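Local coordinates for UDP-D-quinovosamine 4-dehydrogenase (Vibrio fischeri, PDB 3NKL), which probably acts as an oxidoreductase and lyase on a nucleotide sugar, this piece being a Rossmann-like, CoA-binding-type domain of a longer membrane protein, at residues Lys5-Tyr10 and Thr68-Val73; Ala33-Asp38 and Tyr52-Leu57. All coordinates share one frame; numbering follows the deposited sequence.

Contact 1 (Lys5-Tyr10 and Thr68-Val73)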
ATOM      1  N   LYS B   5      -1.798   7.856 -23.936  1.00 36.18           N
ATOM      2  CA  LYS B   5      -0.412   8.008 -23.513  1.00 31.87           C
ATOM      3  C   LYS B   5       0.032   6.850 -22.614  1.00 28.73           C
ATOM      4  O   LYS B   5      -0.607   6.548 -21.610  1.00 29.21           O
ATOM      5  CB  LYS B   5      -0.235   9.335 -22.786  1.00 39.57           C
ATOM      6  CG  LYS B   5       1.144   9.908 -22.919  1.00 59.46           C
ATOM      7  CD  LYS B   5       1.088  11.426 -23.027  1.00 74.09           C
ATOM      8  CE  LYS B   5       0.686  12.060 -21.704  1.00 81.03           C
ATOM      9  NZ  LYS B   5       0.902  13.537 -21.697  1.00 82.72           N
ATOM     10  N   LYS B   6       1.129   6.200 -22.969  1.00 23.86           N
ATOM     11  CA  LYS B   6       1.583   5.047 -22.199  1.00 23.71           C
ATOM     12  C   LYS B   6       2.313   5.465 -20.922  1.00 23.18           C
ATOM     13  O   LYS B   6       3.165   6.353 -20.943  1.00 24.81           O
ATOM     14  CB  LYS B   6       2.477   4.166 -23.060  1.00 28.73           C
ATOM     15  CG  LYS B   6       1.703   3.534 -24.242  1.00 30.66           C
ATOM     16  CD  LYS B   6       2.568   2.544 -24.969  1.00 43.39           C
ATOM     17  CE  LYS B   6       1.949   2.156 -26.305  1.00 53.77           C
ATOM     18  NZ  LYS B   6       2.999   1.621 -27.225  1.00 63.44           N
ATOM     19  N   VAL B   7       1.970   4.839 -19.807  1.00 20.94           N
ATOM     20  CA  VAL B   7       2.642   5.167 -18.540  1.00 16.96           C
ATOM     21  C   VAL B   7       3.014   3.914 -17.778  1.00 21.80           C
ATOM     22  O   VAL B   7       2.451   2.843 -18.013  1.00 26.08           O
ATOM     23  CB  VAL B   7       1.723   5.956 -17.587  1.00 20.96           C
ATOM     24  CG1 VAL B   7       1.184   7.221 -18.256  1.00 20.29           C
ATOM     25  CG2 VAL B   7       0.584   5.075 -17.132  1.00 20.12           C
ATOM     26  N   LEU B   8       3.947   4.053 -16.838  1.00 17.84           N
ATOM     27  CA  LEU B   8       4.100   3.067 -15.789  1.00 19.72           C
ATOM     28  C   LEU B   8       3.455   3.619 -14.528  1.00 24.52           C
ATOM     29  O   LEU B   8       3.449   4.840 -14.302  1.00 18.40           O
ATOM     30  CB  LEU B   8       5.571   2.786 -15.478  1.00 16.42           C
ATOM     31  CG  LEU B   8       6.459   2.310 -16.630  1.00 26.46           C
ATOM     32  CD1 LEU B   8       7.901   2.237 -16.155  1.00 21.07           C
ATOM     33  CD2 LEU B   8       5.978   0.945 -17.113  1.00 25.23           C
ATOM     34  N   ILE B   9       2.937   2.719 -13.700  1.00 16.34           N
ATOM     35  CA  ILE B   9       2.428   3.114 -12.381  1.00 14.28           C
ATOM     36  C   ILE B   9       3.375   2.573 -11.333  1.00 19.22           C
ATOM     37  O   ILE B   9       3.621   1.363 -11.268  1.00 20.91           O
ATOM     38  CB  ILE B   9       1.023   2.557 -12.112  1.00 16.88           C
ATOM     39  CG1 ILE B   9       0.022   3.179 -13.094  1.00 19.60           C
ATOM     40  CG2 ILE B   9       0.621   2.772 -10.624  1.00 14.34           C
ATOM     41  CD1 ILE B   9      -1.383   2.625 -12.968  1.00 20.79           C
ATOM     42  N   TYR B  10       3.942   3.476 -10.534  1.00 13.37           N
ATOM     43  CA  TYR B  10       4.841   3.079  -9.468  1.00 14.74           C
ATOM     44  C   TYR B  10       3.962   2.842  -8.244  1.00 15.26           C
ATOM     45  O   TYR B  10       3.379   3.779  -7.718  1.00 17.88           O
ATOM     46  CB  TYR B  10       5.848   4.201  -9.187  1.00 17.93           C
ATOM     47  CG  TYR B  10       7.178   3.750  -8.632  1.00 16.66           C
ATOM     48  CD1 TYR B  10       7.272   3.147  -7.376  1.00 22.43           C
ATOM     49  CD2 TYR B  10       8.348   3.926  -9.365  1.00 17.10           C
ATOM     50  CE1 TYR B  10       8.492   2.737  -6.866  1.00 24.87           C
ATOM     51  CE2 TYR B  10       9.578   3.524  -8.856  1.00 19.94           C
ATOM     52  CZ  TYR B  10       9.640   2.924  -7.624  1.00 25.15           C
ATOM     53  OH  TYR B  10      10.865   2.535  -7.145  1.00 25.76           O
ATOM     54  N   THR B  68       6.093   9.375 -19.123  1.00 15.44           N
ATOM     55  CA  THR B  68       5.352   9.794 -17.923  1.00 16.99           C
ATOM     56  C   THR B  68       5.210   8.609 -16.983  1.00 19.89           C
ATOM     57  O   THR B  68       4.827   7.521 -17.415  1.00 17.31           O
ATOM     58  CB  THR B  68       3.945  10.314 -18.291  1.00 19.40           C
ATOM     59  OG1 THR B  68       4.069  11.491 -19.088  1.00 26.28           O
ATOM     60  CG2 THR B  68       3.141  10.652 -17.057  1.00 23.64           C
ATOM     61  N   VAL B  69       5.527   8.818 -15.701  1.00 14.63           N
ATOM     62  CA  VAL B  69       5.359   7.784 -14.695  1.00 15.94           C
ATOM     63  C   VAL B  69       4.462   8.338 -13.597  1.00 18.43           C
ATOM     64  O   VAL B  69       4.628   9.481 -13.171  1.00 18.71           O
ATOM     65  CB  VAL B  69       6.728   7.294 -14.148  1.00 14.95           C
ATOM     66  CG1 VAL B  69       6.542   6.394 -12.911  1.00 12.96           C
ATOM     67  CG2 VAL B  69       7.511   6.565 -15.268  1.00 18.07           C
ATOM     68  N   LEU B  70       3.479   7.546 -13.182  1.00 11.82           N
ATOM     69  CA  LEU B  70       2.512   7.973 -12.174  1.00 15.67           C
ATOM     70  C   LEU B  70       2.806   7.303 -10.836  1.00 16.56           C
ATOM     71  O   LEU B  70       2.929   6.082 -10.761  1.00 20.71           O
ATOM     72  CB  LEU B  70       1.099   7.596 -12.625  1.00 14.83           C
ATOM     73  CG  LEU B  70       0.690   8.016 -14.043  1.00 20.75           C
ATOM     74  CD1 LEU B  70      -0.779   7.640 -14.249  1.00 19.75           C
ATOM     75  CD2 LEU B  70       0.901   9.495 -14.247  1.00 18.52           C
ATOM     76  N   LEU B  71       2.883   8.091  -9.773  1.00 16.98           N
ATOM     77  CA  LEU B  71       3.180   7.537  -8.449  1.00 15.52           C
ATOM     78  C   LEU B  71       1.894   7.225  -7.703  1.00 20.22           C
ATOM     79  O   LEU B  71       1.046   8.097  -7.534  1.00 16.49           O
ATOM     80  CB  LEU B  71       3.992   8.520  -7.617  1.00 10.24           C
ATOM     81  CG  LEU B  71       5.340   8.941  -8.210  1.00 19.73           C
ATOM     82  CD1 LEU B  71       6.051   9.851  -7.237  1.00 17.59           C
ATOM     83  CD2 LEU B  71       6.203   7.730  -8.510  1.00 18.43           C
ATOM     84  N   ALA B  72       1.755   5.980  -7.268  1.00 12.24           N
ATOM     85  CA  ALA B  72       0.627   5.572  -6.456  1.00 17.88           C
ATOM     86  C   ALA B  72       1.192   4.869  -5.220  1.00 17.74           C
ATOM     87  O   ALA B  72       0.942   3.679  -4.990  1.00 17.35           O
ATOM     88  CB  ALA B  72      -0.302   4.645  -7.252  1.00 19.05           C
ATOM     89  N   VAL B  73       1.982   5.618  -4.447  1.00 16.21           N
ATOM     90  CA  VAL B  73       2.594   5.111  -3.221  1.00 14.52           C
ATOM     91  C   VAL B  73       2.311   6.033  -2.033  1.00 13.41           C
ATOM     92  O   VAL B  73       3.231   6.557  -1.406  1.00 14.01           O
ATOM     93  CB  VAL B  73       4.116   4.947  -3.373  1.00 19.64           C
ATOM     94  CG1 VAL B  73       4.426   3.718  -4.237  1.00 21.85           C
ATOM     95  CG2 VAL B  73       4.755   6.228  -3.954  1.00 18.75           C
TER

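Contact 2 (Ala33-Asp38 and Tyr52-Leu57). With SO4 (sulfate ion), chain K; SO4 (sulfate ion), chain J.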
ATOM      1  N   ALA B  33       2.544  -1.268 -17.311  1.00 23.20           N
ATOM      2  CA  ALA B  33       3.058  -2.179 -16.289  1.00 26.11           C
ATOM      3  C   ALA B  33       3.119  -1.412 -14.991  1.00 24.36           C
ATOM      4  O   ALA B  33       3.027  -0.171 -15.004  1.00 21.90           O
ATOM      5  CB  ALA B  33       4.449  -2.657 -16.668  1.00 24.45           C
ATOM      6  N   PHE B  34       3.278  -2.140 -13.881  1.00 23.59           N
ATOM      7  CA  PHE B  34       3.529  -1.556 -12.578  1.00 20.23           C
ATOM      8  C   PHE B  34       5.001  -1.673 -12.231  1.00 23.24           C
ATOM      9  O   PHE B  34       5.674  -2.610 -12.650  1.00 23.95           O
ATOM     10  CB  PHE B  34       2.767  -2.317 -11.471  1.00 19.16           C
ATOM     11  CG  PHE B  34       1.281  -2.154 -11.523  1.00 24.69           C
ATOM     12  CD1 PHE B  34       0.483  -3.119 -12.119  1.00 32.34           C
ATOM     13  CD2 PHE B  34       0.672  -1.042 -10.954  1.00 23.63           C
ATOM     14  CE1 PHE B  34      -0.892  -2.975 -12.145  1.00 37.84           C
ATOM     15  CE2 PHE B  34      -0.705  -0.888 -10.979  1.00 23.69           C
ATOM     16  CZ  PHE B  34      -1.487  -1.851 -11.567  1.00 30.97           C
ATOM     17  N   ILE B  35       5.488  -0.732 -11.436  1.00 19.92           N
ATOM     18  CA  ILE B  35       6.764  -0.879 -10.760  1.00 18.28           C
ATOM     19  C   ILE B  35       6.466  -0.988  -9.258  1.00 22.28           C
ATOM     20  O   ILE B  35       5.616  -0.258  -8.745  1.00 23.96           O
ATOM     21  CB  ILE B  35       7.666   0.336 -11.007  1.00 18.03           C
ATOM     22  CG1 ILE B  35       7.935   0.498 -12.506  1.00 19.90           C
ATOM     23  CG2 ILE B  35       9.001   0.188 -10.262  1.00 20.90           C
ATOM     24  CD1 ILE B  35       8.871  -0.570 -13.065  1.00 25.98           C
ATOM     25  N   ASP B  36       7.138  -1.902  -8.564  1.00 21.90           N
ATOM     26  CA  ASP B  36       6.977  -2.026  -7.103  1.00 23.62           C
ATOM     27  C   ASP B  36       8.281  -2.465  -6.433  1.00 29.53           C
ATOM     28  O   ASP B  36       8.958  -3.370  -6.925  1.00 31.43           O
ATOM     29  CB  ASP B  36       5.858  -3.013  -6.765  1.00 21.26           C
ATOM     30  CG  ASP B  36       5.353  -2.855  -5.319  1.00 31.73           C
ATOM     31  OD1 ASP B  36       4.258  -2.286  -5.126  1.00 29.76           O
ATOM     32  OD2 ASP B  36       6.056  -3.291  -4.383  1.00 31.02           O
ATOM     33  N   ASP B  37       8.623  -1.816  -5.319  1.00 27.83           N
ATOM     34  CA  ASP B  37       9.853  -2.094  -4.581  1.00 32.29           C
ATOM     35  C   ASP B  37       9.838  -3.485  -3.949  1.00 35.22           C
ATOM     36  O   ASP B  37      10.872  -3.986  -3.525  1.00 37.35           O
ATOM     37  CB  ASP B  37      10.061  -1.060  -3.463  1.00 46.29           C
ATOM     38  CG  ASP B  37      10.304   0.347  -3.990  1.00 61.31           C
ATOM     39  OD1 ASP B  37      10.931   0.489  -5.060  1.00 67.66           O
ATOM     40  OD2 ASP B  37       9.879   1.322  -3.325  1.00 61.69           O
ATOM     41  N   ASP B  38       8.664  -4.106  -3.872  1.00 36.58           N
ATOM     42  CA  ASP B  38       8.538  -5.408  -3.197  1.00 41.86           C
ATOM     43  C   ASP B  38       8.968  -6.554  -4.119  1.00 44.31           C
ATOM     44  O   ASP B  38       8.217  -6.992  -4.986  1.00 44.89           O
ATOM     45  CB  ASP B  38       7.099  -5.607  -2.690  1.00 37.62           C
ATOM     46  CG  ASP B  38       6.920  -6.885  -1.857  1.00 46.74           C
ATOM     47  OD1 ASP B  38       7.788  -7.786  -1.899  1.00 46.83           O
ATOM     48  OD2 ASP B  38       5.884  -6.982  -1.165  1.00 42.25           O
ATOM     49  N   TYR B  52       6.977  -5.128 -11.938  1.00 24.65           N
ATOM     50  CA  TYR B  52       8.424  -5.314 -12.026  1.00 25.17           C
ATOM     51  C   TYR B  52       9.149  -4.547 -10.932  1.00 28.48           C
ATOM     52  O   TYR B  52       8.696  -3.493 -10.497  1.00 28.00           O
ATOM     53  CB  TYR B  52       8.977  -4.833 -13.378  1.00 24.18           C
ATOM     54  CG  TYR B  52       8.394  -5.511 -14.588  1.00 29.84           C
ATOM     55  CD1 TYR B  52       8.988  -6.647 -15.121  1.00 41.99           C
ATOM     56  CD2 TYR B  52       7.256  -5.013 -15.208  1.00 31.25           C
ATOM     57  CE1 TYR B  52       8.463  -7.269 -16.243  1.00 45.80           C
ATOM     58  CE2 TYR B  52       6.727  -5.623 -16.332  1.00 34.30           C
ATOM     59  CZ  TYR B  52       7.335  -6.756 -16.837  1.00 40.50           C
ATOM     60  OH  TYR B  52       6.805  -7.376 -17.935  1.00 44.36           O
ATOM     61  N   ARG B  53      10.299  -5.070 -10.519  1.00 28.50           N
ATOM     62  CA  ARG B  53      11.162  -4.375  -9.579  1.00 30.54           C
ATOM     63  C   ARG B  53      11.742  -3.152 -10.284  1.00 29.64           C
ATOM     64  O   ARG B  53      11.819  -3.115 -11.529  1.00 26.13           O
ATOM     65  CB  ARG B  53      12.290  -5.303  -9.109  1.00 35.96           C
ATOM     66  CG  ARG B  53      13.165  -5.797 -10.270  1.00 57.40           C
ATOM     67  CD  ARG B  53      14.651  -5.843  -9.911  1.00 68.92           C
ATOM     68  NE  ARG B  53      15.100  -7.152  -9.451  1.00 74.87           N
ATOM     69  CZ  ARG B  53      16.126  -7.343  -8.624  1.00 84.54           C
ATOM     70  NH1 ARG B  53      16.467  -8.571  -8.262  1.00 92.40           N
ATOM     71  NH2 ARG B  53      16.807  -6.307  -8.150  1.00 80.97           N
ATOM     72  N   PRO B  54      12.155  -2.144  -9.501  1.00 26.79           N
ATOM     73  CA  PRO B  54      12.551  -0.849 -10.071  1.00 28.76           C
ATOM     74  C   PRO B  54      13.773  -0.939 -10.984  1.00 31.00           C
ATOM     75  O   PRO B  54      14.028  -0.019 -11.750  1.00 28.56           O
ATOM     76  CB  PRO B  54      12.891  -0.003  -8.841  1.00 31.47           C
ATOM     77  CG  PRO B  54      12.224  -0.686  -7.688  1.00 31.81           C
ATOM     78  CD  PRO B  54      12.128  -2.134  -8.024  1.00 28.82           C
ATOM     79  N   LYS B  55      14.538  -2.018 -10.881  1.00 29.44           N
ATOM     80  CA  LYS B  55      15.671  -2.219 -11.775  1.00 29.23           C
ATOM     81  C   LYS B  55      15.207  -2.255 -13.228  1.00 33.77           C
ATOM     82  O   LYS B  55      15.978  -1.967 -14.148  1.00 37.34           O
ATOM     83  CB  LYS B  55      16.404  -3.528 -11.416  1.00 30.53           C
ATOM     84  CG  LYS B  55      17.433  -3.994 -12.444  1.00 45.21           C
ATOM     85  CD  LYS B  55      18.173  -5.242 -11.922  1.00 62.01           C
ATOM     86  CE  LYS B  55      19.122  -5.853 -12.958  1.00 69.22           C
ATOM     87  NZ  LYS B  55      19.746  -7.125 -12.454  1.00 69.70           N
ATOM     88  N   TYR B  56      13.947  -2.614 -13.437  1.00 33.01           N
ATOM     89  CA  TYR B  56      13.400  -2.697 -14.796  1.00 32.93           C
ATOM     90  C   TYR B  56      12.945  -1.350 -15.388  1.00 28.89           C
ATOM     91  O   TYR B  56      12.475  -1.317 -16.516  1.00 26.47           O
ATOM     92  CB  TYR B  56      12.239  -3.703 -14.846  1.00 28.32           C
ATOM     93  CG  TYR B  56      12.693  -5.144 -14.994  1.00 37.54           C
ATOM     94  CD1 TYR B  56      12.208  -5.947 -16.010  1.00 46.32           C
ATOM     95  CD2 TYR B  56      13.621  -5.689 -14.124  1.00 39.45           C
ATOM     96  CE1 TYR B  56      12.628  -7.262 -16.150  1.00 50.98           C
ATOM     97  CE2 TYR B  56      14.055  -7.005 -14.260  1.00 48.21           C
ATOM     98  CZ  TYR B  56      13.552  -7.782 -15.269  1.00 49.93           C
ATOM     99  OH  TYR B  56      13.977  -9.088 -15.407  1.00 56.90           O
ATOM    100  N   LEU B  57      13.048  -0.263 -14.624  1.00 22.08           N
ATOM    101  CA  LEU B  57      12.567   1.047 -15.079  1.00 21.49           C
ATOM    102  C   LEU B  57      13.140   1.453 -16.442  1.00 24.06           C
ATOM    103  O   LEU B  57      12.405   1.800 -17.371  1.00 23.40           O
ATOM    104  CB  LEU B  57      12.913   2.130 -14.052  1.00 20.77           C
ATOM    105  CG  LEU B  57      11.889   2.371 -12.941  1.00 24.35           C
ATOM    106  CD1 LEU B  57      12.524   3.252 -11.887  1.00 24.65           C
ATOM    107  CD2 LEU B  57      10.622   3.016 -13.494  1.00 20.21           C
TER
HETATM  108  S   SO4 K 144      15.912  -2.946  -7.390  1.00 68.90           S
HETATM  109  O1  SO4 K 144      14.997  -3.491  -8.385  1.00 42.16           O
HETATM  110  O2  SO4 K 144      15.213  -2.790  -6.105  1.00 71.87           O
HETATM  111  O3  SO4 K 144      17.028  -3.883  -7.223  1.00 76.15           O
HETATM  112  O4  SO4 K 144      16.428  -1.647  -7.828  1.00 73.04           O
HETATM  113  S   SO4 J 143      15.461 -10.688 -12.651  1.00 95.23           S
HETATM  114  O1  SO4 J 143      14.242 -10.952 -13.413  1.00 92.00           O
HETATM  115  O2  SO4 J 143      16.211 -11.935 -12.543  1.00103.90           O
HETATM  116  O3  SO4 J 143      16.294  -9.683 -13.314  1.00 91.46           O
HETATM  117  O4  SO4 J 143      15.109 -10.210 -11.317  1.00100.02           O

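Contact 1 (Lys5-Tyr10 and Thr68-Val73)
The middle strand of a Rossmann-like sheet, 5-10, runs beside strand 68-71, the short axes 4.7 Å apart and inclined by 25°. L8 pairs with V69, I9 with L70 and Y10 with L71. Three backbone bonds join them: L70 N to L8 O at 2.9 Å, Y10 N to L70 O at 2.8 Å, and A72 N to Y10 O at 2.8 Å. The last of these carries the pairing one residue past the end of strand 68-71. L8 N, buried in the contact, has no hydrogen-bond partner in the model.

Y10 dominates the side-chain contact. Its CG lies anti to the backbone N (chi1 -152°), a setting that carries the ring away from strand 68-71 while CB stays close, 3.6 Å from L71 CD2. The two side chains run side by side in the same direction, and V73 CG1 meets the ring obliquely, 4.3 Å from Y10 CD1. The phenol OH is hydrogen-bonded to D37, a residue just beyond the neighbouring strand.

Helix 57-64 carries the chain from strand 49-52 across to strand 68-71, on the other side of strand 5-10, as in the Rossmann topology. Along both strands the side chains alternate between the two faces of the sheet. On the face of I9 and L70, V7 CG2 meets L70 CD1 at 4.1 Å, and I9 CG2 reaches A72 CB at 4.0 Å. Helix 14-25 covers this side, its L23 touching both I9 and L70. On the face of L8, V69, Y10 and L71, helix 78-89 packs through I84 against Y10 and L71.

Contact 2 (Ala33-Asp38 and Tyr52-Leu57)
I35 turns CG1 anti to its carbonyl carbon (chi1 -60°), which sets CG1 3.8 Å from L57 CD2 and CG2 3.7 Å from P54 CA; the next torsion (chi2 -72°) folds I35 CD1 back to 4.0 Å from the same L57 CD2. Y52, with chi1 -59°, sends its ring back towards the start of 33-35, so that A33 CB meets the ring edge in plane, 3.8 Å from CE2. Between these groups the backbones pair in parallel, Y52 N giving to F34 O at 2.9 Å and D36 N to Y52 O at 2.9 Å.

Beyond the strand, D36 OD2 accepts from D38 N with its anti lone pair, an Asx turn that bends the chain, while OD1 takes the backbone N of A12. The D37 side chain crosses P54 at about a right angle, D37 OD1 3.2 Å from P54 CG, and OD1 bonds to Y10 OH; OD2 forms a salt bridge with K40 of the second subunit. Outward, Y56 OH donates to O1 of the chain J sulfate, 2.7 Å away, an ion probably from the crystallisation liquor. An acidic residue, D36, just after the second strand and facing the glycine-rich turn, is consistent with the nucleotide-binding end of a Rossmann-type fold.

Overall arrangement
From the N terminus, strand 5-10 comes first and sits mid-sheet. The chain then passes through helix 14-25 into strand 29-35, whose end supplies the first half of contact 2. A short excursion through strands 45-46 and 49-52 brings residues 52-57 back beside it, closing the smaller loop. Helix 57-64 then leads to strand 68-71, where contact 1 closes the larger loop, so contact 2 is nested inside contact 1. Strands 5-10 and 29-35 are neighbours, and I9 O accepts from I35 N between them. The two contacts also meet where the Y10 ring packs on I35, tying the middle strand to the flank formed by 29-35 and 49-52.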